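Local coordinates for protein carbohydrate binding family 6 (PDB 5A8D) that probably hydrolyses terminal alpha-L-arabinofuranosidic bonds in plant polysaccharides, at residues A[157-162]-A[208-213]; A[279-284]-A[301-306]. One frame throughout, in Å; residues are numbered along the deposited sequence. Where two conformers were deposited one is given.

How the interactions relate
Both contacts lie in a fold of antiparallel sheets consistent with the five-bladed beta-propeller of family 43. Their centres are 20 Å apart, with nearest atoms about 9 Å apart, so they do not touch. Along the chain, interaction 1 closes before interaction 2 opens. Interaction 1 is made between blades: the loop before strand 164-167 meets the start of the next sheet, at strand 212-218. Interaction 2 lies within the following sheet and pairs its two middle strands. His268, just before the first strand of that sheet, bonds to Asp162 of interaction 1. Asp28, just before helix 29-32, serves both: it bonds to Trp159 in its own chain, and Asp28 of the third subunit bonds to Gln305.

Interaction 1: residues A[157-162]-A[208-213]; sequences NMWLFD and RFFEAA. With SO4 (sulfate ion), chain C.
Two hydrogen bonds hold Asp162 OD2. One comes from Ala212 N at 2.8 Å, bent to 138° and meeting the oxygen from above the carboxylate plane; the other is shared with His268 NE2. Asp162 CG stands between the backbone N and the carbonyl carbon (chi1 47°), which turns OD2 to Ala212 N. Asp162 O is linked by two waters to the N and O of Ala213.

Glu211 lies beside this carboxylate, its OE1 4.5 Å from Asp162 OD2. Its OE2 sits at the edge of the Phe161 ring, 3.8 Å from CZ, with carboxylate and ring planes 89° apart. The six-membered ring of Trp159 turns its edge to the face of the Phe210 ring, offset T-shaped, centroids 5.4 Å apart. Trp159 NE1 is hydrogen-bonded to Asp28 OD2. At the far end, Asn157 ND2 gives sulfate O2 a nearly straight bond of 2.6 Å; Asn180 ND2 and Gln156 NE2 also hydrogen-bond the ion, which probably came from the crystallisation liquor.

Phe210 and Glu211 form a classic beta bulge opposite Ala227 of strand 221-228; the loop before strand 164-167 meets this bulged sheet start, consistent with packing between propeller blades. Phe32 of helix 29-32 packs on Trp159, Phe161 and Glu211.

Interaction 2: residues A[279-284]-A[301-306]; sequences YVVYHN and VCIDQM
An antiparallel pair of neighbouring strands forms the middle of a four-stranded sheet, consistent with one blade of the family 43 beta-propeller. Strand 269-274 flanks 279-283 and strand 314-319 flanks 301-306. The short segments run at 158° to each other. Val280 with Asp304 and Tyr282 with Cys302 are the hydrogen-bonded pairs. Each pair is closed by two backbone bonds, the shortest from Cys302 N to Tyr282 O at 2.7 Å. The non-hydrogen-bonded pairs between and beyond them add CA-H...O contacts, such as Val281 CA to Cys302 O at 3.3 Å.

On the face that carries Tyr282, the ring leans across to the partner strand. Its CG stands between the backbone N and the carbonyl carbon (chi1 61°), which directs the ring over Cys302 and on to Asp304. Cys302 CB lies over one face, offset toward the rim, in a CH-pi contact 3.8 Å from the ring centroid. The SG is farther off and oblique. This face packs on Leu256 of strand 250-256 and Val287 of helix 285-289. Asn284 is the N-cap of that helix, with OD1 accepting from Val287 N.

The other face carries Tyr279, Ile303 and Gln305. Ile303 CG2 touches Tyr279 CD1 at 3.8 Å, and the extended Gln305 chain crosses the Tyr279 ring at a slant, its CB 3.9 Å from CE1. A water joins Tyr279 OH to Gln305 OE1, while Gln305 NE2 bonds to Asp28 of the third subunit. This side of the blade therefore also takes part in the assembly.

The two Asp304 oxygens have different partners. OD1 makes a salt bridge with Arg291, and OD2 accepts the 2.8 Å bond of Tyr282 OH, which arrives 36° above the carboxylate plane.

Interaction 1: residues A[157-162]-A[208-213]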
loop_
_atom_site.group_PDB
_atom_site.type_symbol
_atom_site.label_atom_id
_atom_site.label_comp_id
_atom_site.label_asym_id
_atom_site.label_seq_id
_atom_site.Cartn_x
_atom_site.Cartn_y
_atom_site.Cartn_z
ATOM N N ASN A 157 30.276 39.329 -19.106
ATOM C CA ASN A 157 31.523 38.810 -19.661
ATOM C C ASN A 157 31.357 38.053 -20.955
ATOM O O ASN A 157 31.930 36.955 -21.172
ATOM C CB ASN A 157 32.261 37.945 -18.630
ATOM C CG ASN A 157 32.678 38.739 -17.405
ATOM O OD1 ASN A 157 33.284 39.808 -17.509
ATOM N ND2 ASN A 157 32.367 38.220 -16.257
ATOM N N MET A 158 30.605 38.651 -21.872
ATOM C CA MET A 158 30.444 38.042 -23.160
ATOM C C MET A 158 31.625 38.412 -24.037
ATOM O O MET A 158 32.241 39.437 -23.843
ATOM C CB MET A 158 29.158 38.509 -23.848
ATOM C CG MET A 158 28.930 37.782 -25.202
ATOM S SD MET A 158 27.249 37.890 -25.599
ATOM C CE MET A 158 27.104 39.627 -25.838
ATOM N N TRP A 159 32.000 37.517 -24.937
ATOM C CA TRP A 159 33.035 37.696 -25.985
ATOM C C TRP A 159 32.411 37.877 -27.335
ATOM O O TRP A 159 31.482 37.082 -27.661
ATOM C CB TRP A 159 33.917 36.416 -26.049
ATOM C CG TRP A 159 34.502 36.106 -24.717
ATOM C CD1 TRP A 159 34.780 36.986 -23.703
ATOM C CD2 TRP A 159 34.918 34.816 -24.244
ATOM N NE1 TRP A 159 35.329 36.318 -22.634
ATOM C CE2 TRP A 159 35.416 34.983 -22.942
ATOM C CE3 TRP A 159 34.909 33.537 -24.802
ATOM C CZ2 TRP A 159 35.893 33.907 -22.180
ATOM C CZ3 TRP A 159 35.374 32.481 -24.057
ATOM C CH2 TRP A 159 35.857 32.661 -22.768
ATOM N N LEU A 160 32.952 38.802 -28.156
ATOM C CA LEU A 160 32.401 39.110 -29.484
ATOM C C LEU A 160 33.501 38.945 -30.525
ATOM O O LEU A 160 34.327 39.840 -30.706
ATOM C CB LEU A 160 31.875 40.549 -29.512
ATOM C CG LEU A 160 30.371 40.821 -29.358
ATOM C CD1 LEU A 160 29.693 39.931 -28.343
ATOM C CD2 LEU A 160 30.150 42.287 -29.016
ATOM N N PHE A 161 33.521 37.796 -31.207
ATOM C CA PHE A 161 34.549 37.579 -32.244
ATOM C C PHE A 161 34.252 36.493 -33.256
ATOM O O PHE A 161 34.951 36.460 -34.267
ATOM C CB PHE A 161 35.978 37.333 -31.654
ATOM C CG PHE A 161 36.162 35.988 -30.977
ATOM C CD1 PHE A 161 36.581 34.890 -31.718
ATOM C CD2 PHE A 161 35.970 35.839 -29.618
ATOM C CE1 PHE A 161 36.764 33.643 -31.153
ATOM C CE2 PHE A 161 36.156 34.579 -29.027
ATOM C CZ PHE A 161 36.537 33.496 -29.799
ATOM N N ASP A 162 33.318 35.556 -32.970
ATOM C CA ASP A 162 33.175 34.366 -33.796
ATOM C C ASP A 162 31.716 34.241 -34.303
ATOM O O ASP A 162 30.909 33.515 -33.731
ATOM C CB ASP A 162 33.682 33.051 -33.184
ATOM C CG ASP A 162 33.231 32.805 -31.770
ATOM O OD1 ASP A 162 32.551 33.681 -31.174
ATOM O OD2 ASP A 162 33.664 31.712 -31.230
ATOM N N ARG A 208 26.137 24.989 -21.165
ATOM C CA ARG A 208 27.572 25.090 -21.165
ATOM C C ARG A 208 28.174 25.813 -22.352
ATOM O O ARG A 208 29.336 25.572 -22.727
ATOM C CB ARG A 208 28.181 23.675 -20.959
ATOM C CG ARG A 208 27.797 23.088 -19.618
ATOM C CD ARG A 208 28.036 21.611 -19.462
ATOM N NE ARG A 208 27.138 20.867 -20.327
ATOM C CZ ARG A 208 27.470 20.356 -21.483
ATOM N NH1 ARG A 208 28.731 20.461 -21.917
ATOM N NH2 ARG A 208 26.520 19.722 -22.207
ATOM N N PHE A 209 27.439 26.733 -22.962
ATOM C CA PHE A 209 27.953 27.465 -24.140
ATOM C C PHE A 209 29.263 28.204 -23.849
ATOM O O PHE A 209 29.361 28.975 -22.859
ATOM C CB PHE A 209 26.909 28.474 -24.664
ATOM C CG PHE A 209 27.380 29.239 -25.856
ATOM C CD1 PHE A 209 27.416 28.661 -27.124
ATOM C CD2 PHE A 209 27.823 30.520 -25.713
ATOM C CE1 PHE A 209 27.915 29.358 -28.243
ATOM C CE2 PHE A 209 28.253 31.246 -26.820
ATOM C CZ PHE A 209 28.306 30.681 -28.075
ATOM N N PHE A 210 30.251 27.977 -24.706
ATOM C CA PHE A 210 31.593 28.589 -24.586
ATOM C C PHE A 210 31.889 29.511 -25.778
ATOM O O PHE A 210 32.196 30.703 -25.595
ATOM C CB PHE A 210 32.620 27.478 -24.455
ATOM C CG PHE A 210 34.059 27.968 -24.274
ATOM C CD1 PHE A 210 34.467 28.593 -23.113
ATOM C CD2 PHE A 210 35.015 27.649 -25.203
ATOM C CE1 PHE A 210 35.785 29.002 -22.954
ATOM C CE2 PHE A 210 36.334 28.067 -25.072
ATOM C CZ PHE A 210 36.711 28.774 -23.951
ATOM N N GLU A 211 31.858 28.979 -26.981
ATOM C CA GLU A 211 32.235 29.702 -28.182
ATOM C C GLU A 211 31.574 29.058 -29.398
ATOM O O GLU A 211 30.941 27.986 -29.314
ATOM C CB GLU A 211 33.798 29.638 -28.415
ATOM C CG GLU A 211 34.677 30.403 -27.479
ATOM C CD GLU A 211 36.167 30.269 -27.754
ATOM O OE1 GLU A 211 36.600 29.501 -28.641
ATOM O OE2 GLU A 211 36.947 30.931 -26.976
ATOM N N ALA A 212 31.827 29.673 -30.546
ATOM C CA ALA A 212 31.667 28.994 -31.843
ATOM C C ALA A 212 30.209 28.656 -32.166
ATOM O O ALA A 212 29.960 27.569 -32.698
ATOM C CB ALA A 212 32.558 27.767 -31.952
ATOM N N ALA A 213 29.312 29.606 -31.925
ATOM C CA ALA A 213 27.903 29.495 -32.342
ATOM C C ALA A 213 27.811 29.244 -33.847
ATOM O O ALA A 213 28.488 29.903 -34.669
ATOM C CB ALA A 213 27.152 30.734 -31.968
HETATM S S SO4 C . 32.261 34.831 -15.839
HETATM O O1 SO4 C . 31.662 33.478 -15.962
HETATM O O2 SO4 C . 31.233 35.910 -16.043
HETATM O O3 SO4 C . 33.321 34.984 -16.860
HETATM O O4 SO4 C . 32.791 34.959 -14.453
HETATM O O HOH W 1 29.918 32.413 -31.273
HETATM O O HOH W 2 31.051 30.638 -34.827
#

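Interaction 2: residues A[279-284]-A[301-306]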
loop_
_atom_site.group_PDB
_atom_site.type_symbol
_atom_site.label_atom_id
_atom_site.label_comp_id
_atom_site.label_asym_id
_atom_site.label_seq_id
_atom_site.Cartn_x
_atom_site.Cartn_y
_atom_site.Cartn_z
ATOM N N TYR A 279 29.245 16.989 -44.045
ATOM C CA TYR A 279 30.572 16.947 -43.437
ATOM C C TYR A 279 30.711 17.940 -42.312
ATOM O O TYR A 279 30.189 19.062 -42.399
ATOM C CB TYR A 279 31.674 17.212 -44.486
ATOM C CG TYR A 279 31.692 16.250 -45.622
ATOM C CD1 TYR A 279 32.295 15.018 -45.491
ATOM C CD2 TYR A 279 30.989 16.508 -46.802
ATOM C CE1 TYR A 279 32.273 14.087 -46.503
ATOM C CE2 TYR A 279 30.986 15.597 -47.847
ATOM C CZ TYR A 279 31.595 14.367 -47.681
ATOM O OH TYR A 279 31.563 13.431 -48.666
ATOM N N VAL A 280 31.426 17.550 -41.264
ATOM C CA VAL A 280 31.868 18.492 -40.249
ATOM C C VAL A 280 33.365 18.732 -40.456
ATOM O O VAL A 280 34.156 17.803 -40.654
ATOM C CB VAL A 280 31.482 18.093 -38.796
ATOM C CG1 VAL A 280 32.052 16.751 -38.393
ATOM C CG2 VAL A 280 31.857 19.184 -37.811
ATOM N N VAL A 281 33.722 20.008 -40.480
ATOM C CA VAL A 281 35.103 20.384 -40.656
ATOM C C VAL A 281 35.550 21.146 -39.390
ATOM O O VAL A 281 34.835 22.017 -38.891
ATOM C CB VAL A 281 35.388 21.130 -42.005
ATOM C CG1 VAL A 281 34.365 20.830 -43.142
ATOM C CG2 VAL A 281 35.549 22.585 -41.849
ATOM N N TYR A 282 36.714 20.762 -38.881
ATOM C CA TYR A 282 37.170 21.288 -37.615
ATOM C C TYR A 282 38.675 21.256 -37.576
ATOM O O TYR A 282 39.300 20.650 -38.405
ATOM C CB TYR A 282 36.505 20.549 -36.468
ATOM C CG TYR A 282 36.788 19.077 -36.427
ATOM C CD1 TYR A 282 36.093 18.188 -37.229
ATOM C CD2 TYR A 282 37.800 18.567 -35.624
ATOM C CE1 TYR A 282 36.364 16.862 -37.240
ATOM C CE2 TYR A 282 38.065 17.196 -35.604
ATOM C CZ TYR A 282 37.353 16.346 -36.411
ATOM O OH TYR A 282 37.598 14.984 -36.453
ATOM N N HIS A 283 39.261 22.004 -36.646
ATOM C CA HIS A 283 40.729 22.120 -36.584
ATOM C C HIS A 283 41.139 21.290 -35.367
ATOM O O HIS A 283 40.566 21.420 -34.289
ATOM C CB HIS A 283 41.182 23.609 -36.540
ATOM C CG HIS A 283 42.667 23.827 -36.438
ATOM N ND1 HIS A 283 43.482 24.008 -37.538
ATOM C CD2 HIS A 283 43.469 23.953 -35.356
ATOM C CE1 HIS A 283 44.729 24.191 -37.136
ATOM N NE2 HIS A 283 44.753 24.157 -35.821
ATOM N N ASN A 284 42.110 20.399 -35.554
ATOM C CA ASN A 284 42.582 19.591 -34.433
ATOM C C ASN A 284 43.929 18.984 -34.815
ATOM O O ASN A 284 43.963 18.023 -35.568
ATOM C CB ASN A 284 41.557 18.528 -34.075
ATOM C CG ASN A 284 41.925 17.723 -32.822
ATOM O OD1 ASN A 284 43.039 17.206 -32.713
ATOM N ND2 ASN A 284 40.967 17.558 -31.905
ATOM N N VAL A 301 43.283 20.670 -40.357
ATOM C CA VAL A 301 41.834 20.750 -40.584
ATOM C C VAL A 301 41.325 19.384 -40.957
ATOM O O VAL A 301 41.698 18.859 -41.991
ATOM C CB VAL A 301 41.502 21.684 -41.705
ATOM C CG1 VAL A 301 39.981 21.658 -41.997
ATOM C CG2 VAL A 301 41.916 23.085 -41.258
ATOM N N CYS A 302 40.449 18.855 -40.119
ATOM C CA CYS A 302 39.950 17.490 -40.258
ATOM C C CYS A 302 38.580 17.567 -40.884
ATOM O O CYS A 302 37.818 18.497 -40.595
ATOM C CB CYS A 302 39.841 16.880 -38.886
ATOM S SG CYS A 302 41.484 16.807 -38.051
ATOM N N ILE A 303 38.241 16.541 -41.668
ATOM C CA ILE A 303 36.927 16.459 -42.294
ATOM C C ILE A 303 36.346 15.076 -42.006
ATOM O O ILE A 303 36.967 14.060 -42.336
ATOM C CB ILE A 303 37.016 16.698 -43.797
ATOM C CG1 ILE A 303 37.588 18.090 -44.099
ATOM C CG2 ILE A 303 35.619 16.518 -44.464
ATOM C CD1 ILE A 303 38.070 18.186 -45.551
ATOM N N ASP A 304 35.206 15.042 -41.329
ATOM C CA ASP A 304 34.479 13.802 -41.042
ATOM C C ASP A 304 33.110 13.889 -41.707
ATOM O O ASP A 304 32.518 14.942 -41.815
ATOM C CB ASP A 304 34.238 13.674 -39.560
ATOM C CG ASP A 304 35.562 13.475 -38.729
ATOM O OD1 ASP A 304 36.646 13.285 -39.274
ATOM O OD2 ASP A 304 35.469 13.574 -37.521
ATOM N N GLN A 305 32.595 12.752 -42.130
ATOM C CA GLN A 305 31.267 12.705 -42.723
ATOM C C GLN A 305 30.248 12.536 -41.587
ATOM O O GLN A 305 30.446 11.723 -40.647
ATOM C CB GLN A 305 31.157 11.565 -43.711
ATOM C CG GLN A 305 29.853 11.611 -44.480
ATOM C CD GLN A 305 29.774 10.617 -45.616
ATOM O OE1 GLN A 305 30.759 9.978 -45.994
ATOM N NE2 GLN A 305 28.571 10.500 -46.204
ATOM N N MET A 306 29.150 13.266 -41.686
ATOM C CA MET A 306 28.111 13.269 -40.676
ATOM C C MET A 306 26.848 12.594 -41.180
ATOM O O MET A 306 26.500 12.710 -42.380
ATOM C CB MET A 306 27.798 14.692 -40.280
ATOM C CG MET A 306 26.996 14.762 -39.012
ATOM S SD MET A 306 26.833 16.485 -38.408
ATOM C CE MET A 306 25.592 16.853 -39.423
HETATM O O HOH W 3 31.608 10.888 -48.371
#